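Local atomic coordinates of uncharacterized conserved protein (Staphylococcus epidermidis, PDB entry 3FRM), a protein that is of unknown function but carries a region of the GNAT acetyltransferase family, consistent with acyl transfer from a coenzyme A thioester. Residues G194-E197 and E198-H201. Sequence-based numbering, arbitrary orientation.
Sequences GVLE and EFQH
Gln-200 reaches back across a tight turn to the end of the strand that holds Val-195. Its CB lies 3.4 Å from Glu-197 O, and CG packs against two carbonyl oxygens on one side of it, Leu-196 O and Glu-197 O. Because CG lies beside the backbone N (chi1 -58°), anti to the carbonyl carbon, and the chain then runs extended, CD arrives near Glu-197 CA and the NE2 end of the amide points at the strand end. There NE2 donates to Val-195 O at 2.8 Å, almost straight (170°) and with the acceptor close to the plane of the amide. This bond ties the turn to the last strand residue.

The turn itself is closed by two backbone hydrogen bonds of the i to i+3 kind, from Phe-199 N to Leu-196 O (2.7 Å) and from Gln-200 N to Glu-197 O (2.8 Å). Val-195 CG1 packs 3.5 Å from Phe-199 O and 4.1 Å from Phe-199 CB. Leu-196 CB approaches the edge of the Phe-199 ring near its plane, 4.3 Å from CD2, and both side chains rest on Val-176 of strand 174-183. Beyond the turn, Gln-200 O accepts a hydrogen bond from Arg-91 of the second subunit.

Two overlapping 3-10-type turns thus form the first part of the connection from strand 188-195 to helix 204-216; Gln-200 opens a Q-x-x-G-x-G sequence, consistent with the pyrophosphate-binding loop of GNAT acetyltransferases.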
ATOM      1  N   GLY A 194       7.783 -12.628   4.052  1.00 19.86           N
ATOM      2  CA  GLY A 194       6.896 -12.276   5.145  1.00 19.60           C
ATOM      3  C   GLY A 194       7.424 -12.648   6.514  1.00 20.81           C
ATOM      4  O   GLY A 194       8.186 -13.620   6.687  1.00 20.90           O
ATOM      5  N   VAL A 195       6.992 -11.878   7.497  1.00 20.42           N
ATOM      6  CA  VAL A 195       7.358 -12.076   8.869  1.00 19.75           C
ATOM      7  C   VAL A 195       6.041 -12.238   9.634  1.00 20.37           C
ATOM      8  O   VAL A 195       5.085 -11.538   9.369  1.00 20.58           O
ATOM      9  CB  VAL A 195       8.137 -10.850   9.347  1.00 19.13           C
ATOM     10  CG1 VAL A 195       8.450 -10.928  10.823  1.00 17.24           C
ATOM     11  CG2 VAL A 195       9.436 -10.706   8.563  1.00 18.63           C
ATOM     12  N   LEU A 196       5.984 -13.152  10.588  1.00 21.38           N
ATOM     13  CA  LEU A 196       4.755 -13.388  11.370  1.00 21.58           C
ATOM     14  C   LEU A 196       4.380 -12.107  12.100  1.00 22.47           C
ATOM     15  O   LEU A 196       5.266 -11.367  12.578  1.00 20.77           O
ATOM     16  CB  LEU A 196       4.991 -14.480  12.436  1.00 20.96           C
ATOM     17  CG  LEU A 196       5.404 -15.877  12.026  1.00 19.54           C
ATOM     18  CD1 LEU A 196       5.679 -16.722  13.268  1.00 17.39           C
ATOM     19  CD2 LEU A 196       4.246 -16.505  11.173  1.00 21.07           C
ATOM     20  N   GLU A 197       3.069 -11.883  12.243  1.00 23.80           N
ATOM     21  CA  GLU A 197       2.578 -10.600  12.711  1.00 26.09           C
ATOM     22  C   GLU A 197       3.243 -10.202  14.014  1.00 26.42           C
ATOM     23  O   GLU A 197       3.922  -9.160  14.108  1.00 27.01           O
ATOM     24  CB  GLU A 197       1.081 -10.603  12.875  1.00 26.77           C
ATOM     25  CG  GLU A 197       0.407  -9.317  12.366  1.00 30.63           C
ATOM     26  CD  GLU A 197      -1.084  -9.204  12.775  1.00 38.04           C
ATOM     27  OE1 GLU A 197      -1.879 -10.189  12.637  1.00 38.23           O
ATOM     28  OE2 GLU A 197      -1.460  -8.098  13.233  1.00 40.90           O
ATOM     29  N   GLU A 198       3.077 -11.058  15.004  1.00 25.81           N
ATOM     30  CA  GLU A 198       3.690 -10.852  16.304  1.00 25.65           C
ATOM     31  C   GLU A 198       5.196 -10.513  16.272  1.00 24.35           C
ATOM     32  O   GLU A 198       5.739  -9.950  17.221  1.00 24.78           O
ATOM     33  CB  GLU A 198       3.394 -12.050  17.215  1.00 25.79           C
ATOM     34  CG  GLU A 198       3.761 -13.393  16.612  1.00 29.67           C
ATOM     35  CD  GLU A 198       2.605 -14.097  15.865  1.00 35.03           C
ATOM     36  OE1 GLU A 198       2.225 -15.194  16.332  1.00 38.65           O
ATOM     37  OE2 GLU A 198       2.082 -13.594  14.822  1.00 36.49           O
ATOM     38  N   PHE A 199       5.884 -10.806  15.189  1.00 22.97           N
ATOM     39  CA  PHE A 199       7.309 -10.514  15.178  1.00 20.62           C
ATOM     40  C   PHE A 199       7.673  -9.402  14.226  1.00 19.68           C
ATOM     41  O   PHE A 199       8.850  -9.224  13.870  1.00 19.50           O
ATOM     42  CB  PHE A 199       8.113 -11.764  14.860  1.00 20.87           C
ATOM     43  CG  PHE A 199       8.172 -12.770  15.998  1.00 20.02           C
ATOM     44  CD1 PHE A 199       9.137 -12.660  16.985  1.00 18.24           C
ATOM     45  CD2 PHE A 199       7.275 -13.819  16.050  1.00 19.18           C
ATOM     46  CE1 PHE A 199       9.211 -13.591  18.018  1.00 21.68           C
ATOM     47  CE2 PHE A 199       7.325 -14.766  17.093  1.00 20.25           C
ATOM     48  CZ  PHE A 199       8.288 -14.655  18.079  1.00 17.75           C
ATOM     49  N   GLN A 200       6.685  -8.616  13.838  1.00 18.13           N
ATOM     50  CA  GLN A 200       6.967  -7.493  12.976  1.00 17.41           C
ATOM     51  C   GLN A 200       7.464  -6.226  13.741  1.00 17.37           C
ATOM     52  O   GLN A 200       7.347  -6.100  14.976  1.00 16.52           O
ATOM     53  CB  GLN A 200       5.772  -7.202  12.086  1.00 18.25           C
ATOM     54  CG  GLN A 200       5.363  -8.405  11.209  1.00 18.75           C
ATOM     55  CD  GLN A 200       4.200  -8.108  10.279  1.00 26.13           C
ATOM     56  OE1 GLN A 200       3.586  -7.054  10.351  1.00 28.65           O
ATOM     57  NE2 GLN A 200       3.890  -9.052   9.381  1.00 28.67           N
ATOM     58  N   HIS A 201       8.045  -5.317  12.967  1.00 17.14           N
ATOM     59  CA  HIS A 201       8.555  -4.012  13.384  1.00 17.36           C
ATOM     60  C   HIS A 201       9.623  -4.164  14.422  1.00 17.55           C
ATOM     61  O   HIS A 201       9.819  -3.263  15.201  1.00 18.06           O
ATOM     62  CB  HIS A 201       7.458  -3.110  13.941  1.00 16.33           C
ATOM     63  CG  HIS A 201       6.114  -3.372  13.350  1.00 19.31           C
ATOM     64  ND1 HIS A 201       5.799  -3.045  12.049  1.00 21.53           N
ATOM     65  CD2 HIS A 201       5.002  -3.938  13.874  1.00 19.46           C
ATOM     66  CE1 HIS A 201       4.545  -3.372  11.800  1.00 19.09           C
ATOM     67  NE2 HIS A 201       4.039  -3.916  12.891  1.00 23.70           N
TER